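Local atomic coordinates of acetoacetate decarboxylase (Sphingomonas wittichii, PDB entry 5UPB), a protein that belongs to the acetoacetate decarboxylase-like lyases and probably transforms small keto-acid substrates through a Schiff-base intermediate, as its relatives do. Residues L15-L20 against S63-Q68; G24-T29 against L128-P133; M55-A60 against E83-I88; G93-Y98 against S176-F181; V200-S205 against F247-A252. All coordinates share one frame; numbering follows the deposited sequence.

In the fold
The five contacts follow strands that curl through the chain. Contact 3, about 5 Å from the chain centre, pairs strand 53-65 with strand 80-92. Contact 2 sets strand 21-34, the other neighbour of strand 53-65, against strand 125-129 at a subunit interface, 13 Å from contact 3 between centres. Contact 1 sets loop 15-20, before strand 21-34, beside the C-terminal end of strand 53-65. Contact 4, 16 Å from contact 3 centre to centre, adds strands 95-105 and 179-186. Contact 5, its centre about 12 Å from that of contact 4, adds strands 196-202 and 235-249 and touches contact 1. Contacts 3, 4 and 5 come in series; strands 80-92, 95-105, 179-186 and 196-202 pair in that order.

Contact 1: residues L15-L20 against S63-Q68; sequences LVDDAL and STSEDQ
L20 and E66 meet through their backbones: the amide of E66 N points at L20 O, 2.9 Å away, at an N-H...O angle of 162°. This is the close part of the contact. Beside it the methyl of A19 sits against two oxygens, with CB 3.5 Å from S65 OG and an equal 3.5 Å from D67 OD1. Those two oxygens are already tied to each other, since S65 OG donates to D67 OD1 at 2.7 Å. With chi1 at 73°, D67 folds its carboxylate back over its own turn, within range of that hydroxyl. D17 also faces this inner group: its OD2 stands 4.2 Å from D67 OD1, two like charges that probably disfavour each other, and D17 is steadied by Y21, whose hydroxyl bonds its OD1.

The solvent side is looser. L20 and E66 run side by side in the same direction, and L20 CB comes no nearer than 3.6 Å to E66 OE1 where both residues are exposed to solvent. The pairing of T64 with G22 is thus carried one step further by L20 and E66, past the strand and into the type I beta turn S65-Q68 that follows it.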
# COMPACT_ATOMS: atom_id res chain seq x y z
N LEU A 15 -8.81 7.56 16.85
CA LEU A 15 -7.45 7.37 16.33
C LEU A 15 -6.41 7.54 17.42
O LEU A 15 -5.40 6.84 17.43
CB LEU A 15 -7.14 8.38 15.23
CG LEU A 15 -7.41 8.09 13.79
CD1 LEU A 15 -6.90 9.32 12.99
CD2 LEU A 15 -6.77 6.82 13.31
N VAL A 16 -6.62 8.53 18.28
CA VAL A 16 -5.64 8.96 19.26
C VAL A 16 -6.37 9.16 20.58
O VAL A 16 -7.53 9.58 20.59
CB VAL A 16 -4.95 10.27 18.80
CG1 VAL A 16 -3.98 10.74 19.84
CG2 VAL A 16 -4.24 10.06 17.46
N ASP A 17 -5.71 8.83 21.69
CA ASP A 17 -6.19 9.15 23.03
C ASP A 17 -5.19 10.09 23.69
O ASP A 17 -4.10 10.33 23.17
CB ASP A 17 -6.38 7.87 23.86
CG ASP A 17 -5.26 6.87 23.66
OD1 ASP A 17 -4.24 7.27 23.07
OD2 ASP A 17 -5.39 5.69 24.04
N ASP A 18 -5.55 10.67 24.83
CA ASP A 18 -4.61 11.55 25.53
C ASP A 18 -3.83 10.81 26.62
O ASP A 18 -3.35 11.42 27.58
CB ASP A 18 -5.33 12.77 26.11
CG ASP A 18 -6.51 12.41 26.96
OD1 ASP A 18 -7.09 11.33 26.74
OD2 ASP A 18 -6.87 13.22 27.85
N ALA A 19 -3.70 9.51 26.48
CA ALA A 19 -2.81 8.75 27.33
C ALA A 19 -1.36 9.07 27.01
O ALA A 19 -1.02 9.59 25.95
CB ALA A 19 -3.08 7.25 27.17
N LEU A 20 -0.49 8.79 27.97
CA LEU A 20 0.94 8.87 27.71
C LEU A 20 1.38 7.69 26.85
O LEU A 20 0.98 6.55 27.06
CB LEU A 20 1.70 8.89 29.04
CG LEU A 20 1.52 10.17 29.89
CD1 LEU A 20 2.23 10.02 31.23
CD2 LEU A 20 1.99 11.46 29.20
N SER A 63 5.16 2.19 18.99
CA SER A 63 4.58 2.98 20.07
C SER A 63 3.53 2.16 20.83
O SER A 63 2.92 1.23 20.29
CB SER A 63 3.95 4.27 19.53
OG SER A 63 2.87 3.94 18.68
N THR A 64 3.39 2.49 22.12
CA THR A 64 2.51 1.79 23.05
C THR A 64 1.89 2.77 24.03
O THR A 64 2.60 3.55 24.68
CB THR A 64 3.28 0.73 23.83
OG1 THR A 64 3.91 -0.15 22.91
CG2 THR A 64 2.36 -0.05 24.72
N SER A 65 0.58 2.64 24.22
CA SER A 65 -0.15 3.44 25.19
C SER A 65 0.03 2.86 26.58
O SER A 65 -0.08 1.64 26.78
CB SER A 65 -1.65 3.46 24.85
OG SER A 65 -2.41 4.11 25.85
N GLU A 66 0.31 3.74 27.54
CA GLU A 66 0.58 3.31 28.91
C GLU A 66 -0.64 2.63 29.54
O GLU A 66 -0.49 1.81 30.45
CB GLU A 66 1.01 4.52 29.74
CG GLU A 66 1.57 4.17 31.10
CD GLU A 66 2.83 4.95 31.44
OE1 GLU A 66 3.06 6.04 30.86
OE2 GLU A 66 3.60 4.47 32.29
N ASP A 67 -1.84 2.99 29.09
CA ASP A 67 -3.08 2.36 29.56
C ASP A 67 -3.74 1.46 28.51
O ASP A 67 -4.93 1.16 28.63
CB ASP A 67 -4.06 3.43 30.05
CG ASP A 67 -4.69 4.22 28.92
OD1 ASP A 67 -4.29 4.04 27.75
OD2 ASP A 67 -5.59 5.03 29.21
N GLN A 68 -3.02 1.05 27.48
CA GLN A 68 -3.42 -0.09 26.64
C GLN A 68 -2.12 -0.79 26.27
O GLN A 68 -1.77 -0.94 25.09
CB GLN A 68 -4.22 0.34 25.42
CG GLN A 68 -5.72 0.21 25.58
CD GLN A 68 -6.44 0.24 24.25
OE1 GLN A 68 -6.64 1.30 23.66
NE2 GLN A 68 -6.82 -0.94 23.76

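Contact 2: residues G24-T29 against L128-P133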
# COMPACT_ATOMS: atom_id res chain seq x y z
N GLY A 24 9.77 2.85 21.11
CA GLY A 24 11.10 2.42 20.75
C GLY A 24 11.28 2.52 19.25
O GLY A 24 10.33 2.37 18.48
N ALA A 25 12.50 2.79 18.84
CA ALA A 25 12.75 3.06 17.42
C ALA A 25 14.17 2.72 17.04
O ALA A 25 15.11 2.84 17.85
CB ALA A 25 12.50 4.53 17.08
N ASP A 26 14.33 2.33 15.79
CA ASP A 26 15.63 2.29 15.13
C ASP A 26 15.69 3.43 14.12
O ASP A 26 14.75 3.62 13.35
CB ASP A 26 15.88 0.94 14.48
CG ASP A 26 15.83 -0.21 15.47
OD1 ASP A 26 16.15 -0.01 16.66
OD2 ASP A 26 15.49 -1.32 15.07
N MET A 27 16.82 4.14 14.09
CA MET A 27 16.92 5.42 13.39
C MET A 27 18.12 5.40 12.46
O MET A 27 19.20 4.89 12.82
CB MET A 27 17.11 6.60 14.36
CG MET A 27 16.01 6.74 15.40
SD MET A 27 14.52 7.30 14.68
CE MET A 27 14.91 9.01 14.37
N LEU A 28 17.93 5.98 11.28
CA LEU A 28 19.01 6.36 10.38
C LEU A 28 18.96 7.87 10.24
O LEU A 28 17.93 8.43 9.86
CB LEU A 28 18.86 5.68 9.02
CG LEU A 28 19.71 6.23 7.88
CD1 LEU A 28 21.20 6.05 8.22
CD2 LEU A 28 19.37 5.52 6.55
N THR A 29 20.06 8.54 10.56
CA THR A 29 20.10 10.00 10.57
C THR A 29 21.32 10.53 9.83
O THR A 29 22.45 10.05 10.03
CB THR A 29 20.09 10.51 12.02
OG1 THR A 29 18.90 10.04 12.66
CG2 THR A 29 20.14 12.03 12.07
N LEU A 128 12.94 1.67 6.16
CA LEU A 128 14.26 1.64 6.78
C LEU A 128 14.78 0.21 6.71
O LEU A 128 14.11 -0.72 7.17
CB LEU A 128 14.20 2.08 8.24
CG LEU A 128 15.53 1.89 9.00
CD1 LEU A 128 16.62 2.76 8.41
CD2 LEU A 128 15.37 2.22 10.46
N ALA A 129 15.95 0.01 6.10
CA ALA A 129 16.56 -1.31 6.05
C ALA A 129 17.89 -1.28 6.80
O ALA A 129 18.77 -0.50 6.47
CB ALA A 129 16.81 -1.78 4.62
N ARG A 130 18.01 -2.13 7.80
CA ARG A 130 19.27 -2.38 8.50
C ARG A 130 19.60 -3.87 8.45
O ARG A 130 18.69 -4.71 8.37
CB ARG A 130 19.26 -1.89 9.95
CG ARG A 130 18.77 -0.49 10.03
CD ARG A 130 19.14 0.23 11.32
NE ARG A 130 18.88 -0.52 12.52
CZ ARG A 130 19.40 -0.23 13.72
NH1 ARG A 130 20.21 0.83 13.91
NH2 ARG A 130 19.08 -1.00 14.75
N PRO A 131 20.88 -4.21 8.44
CA PRO A 131 21.27 -5.63 8.38
C PRO A 131 20.83 -6.39 9.63
O PRO A 131 21.11 -5.98 10.77
CB PRO A 131 22.78 -5.57 8.25
CG PRO A 131 23.18 -4.27 8.95
CD PRO A 131 22.04 -3.32 8.66
N HIS A 132 20.17 -7.50 9.41
CA HIS A 132 19.69 -8.28 10.53
C HIS A 132 20.86 -9.03 11.18
O HIS A 132 21.64 -9.67 10.47
CB HIS A 132 18.61 -9.25 10.07
CG HIS A 132 17.88 -9.90 11.20
ND1 HIS A 132 18.44 -10.86 12.01
CD2 HIS A 132 16.62 -9.71 11.66
CE1 HIS A 132 17.56 -11.24 12.92
NE2 HIS A 132 16.44 -10.57 12.72
N PRO A 133 21.01 -8.99 12.50
CA PRO A 133 22.17 -9.65 13.13
C PRO A 133 22.29 -11.13 12.82
O PRO A 133 23.39 -11.70 12.90
CB PRO A 133 21.93 -9.43 14.64
CG PRO A 133 21.06 -8.28 14.73
CD PRO A 133 20.17 -8.29 13.50
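D26 and R130 form the polar half of this contact, and they do so by stacking. The carboxylate lies over the guanidinium with the two planes 23° apart, D26 CB sitting above one face and D26 CG 3.4 Å from R130 NH2. The pair is a long salt bridge, D26 OD2 to R130 NH2 at 3.6 Å, and the oxygen stands well out of the guanidinium plane, so charge attraction acts without an N-H aimed at it. A bend at chi3 (-48°) swings the arginine head in beneath the aspartate. The hydrogen bonds of both groups go to other residues: R130 NH1 bonds T242 OG1, while D26 OD1 is held by S244 OG and by H132 NE2 of the third subunit.

The apolar half belongs to two leucines. L128 spreads its methyls along strand 21-34, CD1 reaching L28 CB at 3.7 Å and CD2 resting 3.3 Å from the backbone D26 O. V147 touches L28, L128 and R130 alike.

No backbone hydrogen bond joins the segments; side chains carry the contact, one of them resting on backbone. H132 of this chain in turn bonds D26 OD1 of the third subunit, so the contact belongs to a reciprocal subunit interface of the tetramer, built where strand 125-129 runs out into a loop beside strand 21-34.

Contact 3: residues M55-A60 against E83-I88; sequences MAYVGA and EAALSI
Y57 reaches over to E83 on the neighbouring strand: its hydroxyl OH donates to E83 OE2 over only 2.6 Å, meeting the oxygen on its anti side and 23° out of the carboxylate plane. The same oxygen lies at the ring edge. Over one ring face sits the methyl of A85, a CH-pi contact with CB 3.8 Å from the Y57 ring centroid. With chi1 at 70°, CG falls between the backbone N and the carbonyl carbon, which lays the ring across strand 80-92 over A85. A phenylalanine in its place would keep the ring on A85 but would probably leave E83 OE2 without its hydroxyl mate and the carboxylate freer to turn.

Around this core runs a regular antiparallel ladder, the strand axes 168° apart. M55 with S87, Y57 with A85 and G59 with E83 are hydrogen-bonded pairs, each closed by two backbone bonds. On the other face of the sheet A56 CB packs on L86 CD2 at 3.5 Å and V58 CG2 on A84 CB at 4.1 Å, against F159 and L161 of strand 156-166.

Further out, M27 and T29 lie beside the tyrosine, and K121 forms a salt bridge with E83 OE1. Both oxygens of a buried carboxylate are therefore gripped, one by a phenol and one by a lysine, which probably restricts the rotation of the E83 carboxylate beside K121.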
# COMPACT_ATOMS: atom_id res chain seq x y z
N MET A 55 18.63 18.02 10.25
CA MET A 55 18.79 16.57 10.33
C MET A 55 17.74 15.94 9.43
O MET A 55 16.56 16.34 9.44
CB MET A 55 18.65 15.99 11.75
CG MET A 55 17.34 15.72 12.26
SD MET A 55 17.60 14.83 13.82
CE MET A 55 16.85 16.00 14.93
N ALA A 56 18.18 15.01 8.61
CA ALA A 56 17.28 14.11 7.89
C ALA A 56 17.29 12.75 8.60
O ALA A 56 18.35 12.29 9.02
CB ALA A 56 17.75 13.95 6.45
N TYR A 57 16.10 12.16 8.82
CA TYR A 57 16.08 10.80 9.34
C TYR A 57 15.02 9.94 8.67
O TYR A 57 14.00 10.43 8.18
CB TYR A 57 15.87 10.73 10.88
CG TYR A 57 14.51 11.12 11.41
CD1 TYR A 57 13.42 10.27 11.32
CD2 TYR A 57 14.32 12.34 12.03
CE1 TYR A 57 12.18 10.64 11.82
CE2 TYR A 57 13.10 12.71 12.53
CZ TYR A 57 12.03 11.86 12.43
OH TYR A 57 10.82 12.23 12.95
N VAL A 58 15.30 8.64 8.69
CA VAL A 58 14.31 7.61 8.42
C VAL A 58 14.34 6.65 9.60
O VAL A 58 15.42 6.20 10.00
CB VAL A 58 14.62 6.83 7.13
CG1 VAL A 58 13.60 5.72 6.96
CG2 VAL A 58 14.70 7.77 5.94
N GLY A 59 13.18 6.38 10.17
CA GLY A 59 13.11 5.50 11.33
C GLY A 59 11.95 4.53 11.27
O GLY A 59 10.91 4.77 10.63
N ALA A 60 12.14 3.43 11.99
CA ALA A 60 11.11 2.44 12.26
C ALA A 60 10.73 2.52 13.72
O ALA A 60 11.57 2.28 14.60
CB ALA A 60 11.61 1.03 11.87
N GLU A 83 8.69 6.39 9.61
CA GLU A 83 8.65 7.84 9.48
C GLU A 83 9.95 8.37 8.92
O GLU A 83 11.04 7.88 9.24
CB GLU A 83 8.38 8.47 10.84
CG GLU A 83 8.28 9.98 10.83
CD GLU A 83 7.78 10.51 12.18
OE1 GLU A 83 6.56 10.46 12.42
OE2 GLU A 83 8.60 10.93 13.02
N ALA A 84 9.81 9.39 8.05
CA ALA A 84 10.96 10.12 7.52
C ALA A 84 10.74 11.61 7.74
O ALA A 84 9.61 12.12 7.60
CB ALA A 84 11.15 9.81 6.04
N ALA A 85 11.82 12.33 7.98
CA ALA A 85 11.67 13.75 8.27
C ALA A 85 12.90 14.53 7.87
O ALA A 85 14.02 14.02 7.86
CB ALA A 85 11.39 13.99 9.74
N LEU A 86 12.65 15.82 7.60
CA LEU A 86 13.67 16.85 7.47
C LEU A 86 13.38 17.90 8.53
O LEU A 86 12.32 18.55 8.49
CB LEU A 86 13.63 17.46 6.07
CG LEU A 86 13.86 16.44 4.95
CD1 LEU A 86 13.50 16.99 3.58
CD2 LEU A 86 15.33 16.05 4.98
N SER A 87 14.29 18.06 9.49
CA SER A 87 14.08 18.92 10.64
C SER A 87 15.16 19.99 10.70
O SER A 87 16.31 19.73 10.37
CB SER A 87 14.08 18.15 12.00
OG SER A 87 13.13 17.13 12.03
N ILE A 88 14.80 21.15 11.25
CA ILE A 88 15.63 22.35 11.22
C ILE A 88 16.05 22.70 12.64
O ILE A 88 15.21 22.82 13.54
CB ILE A 88 14.85 23.52 10.59
CG1 ILE A 88 14.43 23.13 9.17
CG2 ILE A 88 15.68 24.81 10.63
CD1 ILE A 88 13.45 24.10 8.52

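Contact 4: residues G93-Y98 against S176-F181; sequences GDRQGY and SRPATF
The Y98 ring carries the side chain of R177 on one face: CD lies 3.8 Å from the Y98 ring centroid, 23° off the normal, while the guanidinium itself is turned 75° to the ring. It is thus the methylene part of the arginine that packs on the aromatic surface. The R177 guanidinium in turn has Q96 CB over one face, and at its edge the carbonyl of G97. A bend at chi3 (72°) carries NE off the ring toward that carbonyl, so that R177 NE donates to G97 O at 2.9 Å; the acceptor lies in the guanidinium plane, though the donor stands well above the carbonyl plane. The R95 guanidinium, poorly ordered and paired through NE with E201, has P178 CG over one face. The F181 ring takes R95 O at its edge, 3.6 Å from F181 CZ. G97 CA comes so close to F181 CE2, 3.6 Å, that a side-chain carbon on G97 would collide with the ring.

Two parallel bridges, G97 with A179 and Y98 with T180, join the strands, whose short axes are steeply inclined. A179 N bonds Q96 O at 3.2 Å and F181 N bonds Y98 O at 2.8 Å; a bond from Y98 N to A179 O lies between them, its acceptor less surely placed.

R177 NH2 bonds C90 O on strand 80-92, and Y98 OH bonds R175 O. The carbonyls of G97 and C90 probably help to offset the R177 charge, while its methylenes pack on the Y98 ring.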
# COMPACT_ATOMS: atom_id res chain seq x y z
N GLY A 93 13.79 31.84 22.02
CA GLY A 93 14.55 32.51 23.05
C GLY A 93 15.95 31.96 22.99
O GLY A 93 16.60 32.02 21.93
N ASP A 94 16.45 31.41 24.08
CA ASP A 94 17.74 30.75 24.08
C ASP A 94 17.58 29.24 24.25
O ASP A 94 18.54 28.54 24.57
CB ASP A 94 18.65 31.33 25.17
CG ASP A 94 18.04 31.26 26.55
OD1 ASP A 94 17.12 30.44 26.76
OD2 ASP A 94 18.47 32.03 27.43
N ARG A 95 16.37 28.75 24.03
CA ARG A 95 16.11 27.33 24.15
C ARG A 95 16.33 26.68 22.79
O ARG A 95 15.77 27.10 21.78
CB ARG A 95 14.69 27.09 24.65
CG ARG A 95 14.40 25.66 24.92
CD ARG A 95 13.21 25.51 25.83
NE ARG A 95 12.91 24.10 26.04
CZ ARG A 95 13.62 23.29 26.82
NH1 ARG A 95 14.68 23.74 27.48
NH2 ARG A 95 13.27 22.02 26.93
N GLN A 96 17.15 25.64 22.78
CA GLN A 96 17.59 25.02 21.54
C GLN A 96 16.68 23.85 21.20
O GLN A 96 16.35 23.04 22.06
CB GLN A 96 19.02 24.48 21.71
CG GLN A 96 20.06 25.56 22.01
CD GLN A 96 21.46 25.00 22.02
OE1 GLN A 96 21.72 23.97 22.64
NE2 GLN A 96 22.38 25.67 21.33
N GLY A 97 16.30 23.76 19.93
CA GLY A 97 15.45 22.65 19.57
C GLY A 97 15.55 22.34 18.09
O GLY A 97 16.38 22.90 17.37
N TYR A 98 14.65 21.46 17.65
CA TYR A 98 14.45 21.16 16.26
C TYR A 98 13.00 21.51 15.92
O TYR A 98 12.11 21.32 16.75
CB TYR A 98 14.67 19.68 15.92
CG TYR A 98 16.11 19.33 15.80
CD1 TYR A 98 16.86 19.67 14.66
CD2 TYR A 98 16.77 18.68 16.86
CE1 TYR A 98 18.22 19.33 14.57
CE2 TYR A 98 18.10 18.36 16.78
CZ TYR A 98 18.83 18.67 15.64
OH TYR A 98 20.18 18.33 15.60
N SER A 176 22.11 16.58 19.67
CA SER A 176 20.96 16.65 20.55
C SER A 176 20.60 18.09 20.88
O SER A 176 21.45 18.88 21.33
CB SER A 176 21.23 15.88 21.83
OG SER A 176 22.26 16.52 22.58
N ARG A 177 19.32 18.42 20.70
CA ARG A 177 18.76 19.69 21.09
C ARG A 177 17.52 19.33 21.88
O ARG A 177 16.62 18.67 21.33
CB ARG A 177 18.47 20.56 19.84
CG ARG A 177 19.76 20.83 19.02
CD ARG A 177 19.56 21.54 17.69
NE ARG A 177 19.20 22.95 17.87
CZ ARG A 177 20.05 23.96 18.06
NH1 ARG A 177 21.37 23.77 18.12
NH2 ARG A 177 19.57 25.18 18.20
N PRO A 178 17.38 19.78 23.13
CA PRO A 178 16.36 19.16 24.00
C PRO A 178 14.93 19.36 23.51
O PRO A 178 14.10 18.44 23.62
CB PRO A 178 16.56 19.87 25.34
CG PRO A 178 17.35 21.10 25.05
CD PRO A 178 18.12 20.87 23.78
N ALA A 179 14.63 20.50 22.92
CA ALA A 179 13.24 20.80 22.59
C ALA A 179 12.93 20.39 21.17
O ALA A 179 13.77 20.50 20.27
CB ALA A 179 12.94 22.29 22.76
N THR A 180 11.70 19.94 20.96
CA THR A 180 11.11 19.86 19.64
C THR A 180 9.99 20.87 19.60
O THR A 180 9.05 20.81 20.40
CB THR A 180 10.63 18.45 19.31
OG1 THR A 180 11.72 17.54 19.39
CG2 THR A 180 10.04 18.38 17.91
N PHE A 181 10.11 21.84 18.71
CA PHE A 181 9.12 22.89 18.59
C PHE A 181 8.13 22.49 17.51
O PHE A 181 8.50 21.90 16.49
CB PHE A 181 9.79 24.23 18.28
CG PHE A 181 10.78 24.68 19.31
CD1 PHE A 181 10.37 24.93 20.60
CD2 PHE A 181 12.12 24.82 19.00
CE1 PHE A 181 11.24 25.35 21.55
CE2 PHE A 181 13.02 25.24 19.95
CZ PHE A 181 12.58 25.50 21.24

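Contact 5: residues V200-S205 against F247-A252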
# COMPACT_ATOMS: atom_id res chain seq x y z
N VAL A 200 4.16 25.35 19.98
CA VAL A 200 4.15 24.42 21.10
C VAL A 200 5.56 23.86 21.28
O VAL A 200 6.39 23.93 20.39
CB VAL A 200 3.14 23.27 20.88
CG1 VAL A 200 1.73 23.81 20.74
CG2 VAL A 200 3.49 22.49 19.62
N GLU A 201 5.80 23.28 22.45
CA GLU A 201 7.09 22.68 22.80
C GLU A 201 6.87 21.29 23.37
O GLU A 201 5.95 21.11 24.17
CB GLU A 201 7.82 23.53 23.84
CG GLU A 201 9.21 23.05 24.15
CD GLU A 201 9.83 23.85 25.27
OE1 GLU A 201 9.16 24.74 25.83
OE2 GLU A 201 10.96 23.54 25.66
N VAL A 202 7.54 20.28 22.81
CA VAL A 202 7.48 18.93 23.36
C VAL A 202 8.81 18.64 24.07
O VAL A 202 9.88 18.85 23.49
CB VAL A 202 7.13 17.88 22.31
CG1 VAL A 202 8.05 17.97 21.20
CG2 VAL A 202 7.19 16.51 22.90
N ASN A 203 8.75 18.14 25.29
CA ASN A 203 9.95 17.64 25.95
C ASN A 203 9.78 16.18 26.30
O ASN A 203 8.69 15.73 26.66
CB ASN A 203 10.29 18.43 27.22
CG ASN A 203 10.80 19.80 26.90
OD1 ASN A 203 11.97 19.97 26.52
ND2 ASN A 203 9.92 20.80 26.99
N ARG A 204 10.86 15.43 26.15
CA ARG A 204 10.83 14.02 26.49
C ARG A 204 10.89 13.89 28.00
O ARG A 204 11.78 14.44 28.64
CB ARG A 204 12.02 13.36 25.81
CG ARG A 204 11.85 13.44 24.28
CD ARG A 204 12.92 12.76 23.46
NE ARG A 204 14.15 13.55 23.42
CZ ARG A 204 14.41 14.45 22.48
NH1 ARG A 204 13.54 14.68 21.51
NH2 ARG A 204 15.55 15.12 22.51
N SER A 205 10.01 13.06 28.55
CA SER A 205 10.00 12.77 29.97
C SER A 205 10.77 11.50 30.26
O SER A 205 11.08 11.21 31.42
CB SER A 205 8.54 12.65 30.45
OG SER A 205 7.94 11.47 29.90
N PHE A 247 11.66 6.77 23.98
CA PHE A 247 11.23 8.00 24.62
C PHE A 247 9.77 7.88 25.05
O PHE A 247 9.03 6.99 24.61
CB PHE A 247 11.41 9.20 23.66
CG PHE A 247 10.67 9.07 22.33
CD1 PHE A 247 11.25 8.44 21.23
CD2 PHE A 247 9.42 9.60 22.20
CE1 PHE A 247 10.56 8.33 20.02
CE2 PHE A 247 8.72 9.49 20.96
CZ PHE A 247 9.31 8.85 19.90
N ARG A 248 9.39 8.79 25.94
CA ARG A 248 8.02 8.99 26.37
C ARG A 248 7.77 10.46 26.15
O ARG A 248 8.58 11.29 26.58
CB ARG A 248 7.74 8.65 27.84
CG ARG A 248 7.59 7.18 28.26
CD ARG A 248 7.32 7.13 29.81
NE ARG A 248 6.90 5.83 30.37
CZ ARG A 248 7.67 4.98 31.06
NH1 ARG A 248 8.96 5.23 31.33
NH2 ARG A 248 7.12 3.85 31.50
N ILE A 249 6.60 10.76 25.62
CA ILE A 249 6.13 12.11 25.37
C ILE A 249 4.66 12.15 25.72
O ILE A 249 3.94 11.17 25.49
CB ILE A 249 6.38 12.53 23.91
CG1 ILE A 249 7.88 12.71 23.66
CG2 ILE A 249 5.63 13.78 23.60
CD1 ILE A 249 8.24 13.00 22.21
N GLY A 250 4.21 13.27 26.26
CA GLY A 250 2.79 13.52 26.40
C GLY A 250 2.34 14.56 25.38
O GLY A 250 2.85 14.60 24.26
N GLY A 251 1.38 15.41 25.73
CA GLY A 251 1.04 16.51 24.85
C GLY A 251 2.06 17.64 24.91
O GLY A 251 2.70 17.91 25.93
N ALA A 252 2.22 18.29 23.77
CA ALA A 252 3.09 19.46 23.67
C ALA A 252 2.47 20.66 24.40
O ALA A 252 1.26 20.92 24.31
CB ALA A 252 3.33 19.80 22.20
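I249 fits its side chain against V202, and it can be followed outward from the backbone. Its CB stands 4.2 Å from V202 CG2. From there CG2, anti to the backbone N, presses on the same methyl, the two side chains crossing at about a right angle: I249 CG2 and V202 CG2 are only 3.2 Å apart, tighter than a normal carbon contact. CG1 and the tip CD1 stay against V202 CG2, CD1 at 3.7 Å, while their other contact is R204 CG, 4.1 Å from I249 CG1. An alanine here removes both branches and would probably open a gap beside V202 CG2 and leave R204 CG without its neighbour.

To one side A252 turns its methyl to V200, CB to CB at 3.7 Å. To the other, S205 N donates to R248 O at 3.0 Å, and R204 CD lies 3.9 Å from F247 CB.

The C-terminal end of strand 235-249 lies beside residues 202-205; the chain passes through G250 and G251 and continues in the same general direction into strand 253-257, where T253 pairs with E201. On its other edge strand 196-202 pairs with strand 179-186, V202 facing T180, and A252 O accepts a bond from Q193 of the second subunit.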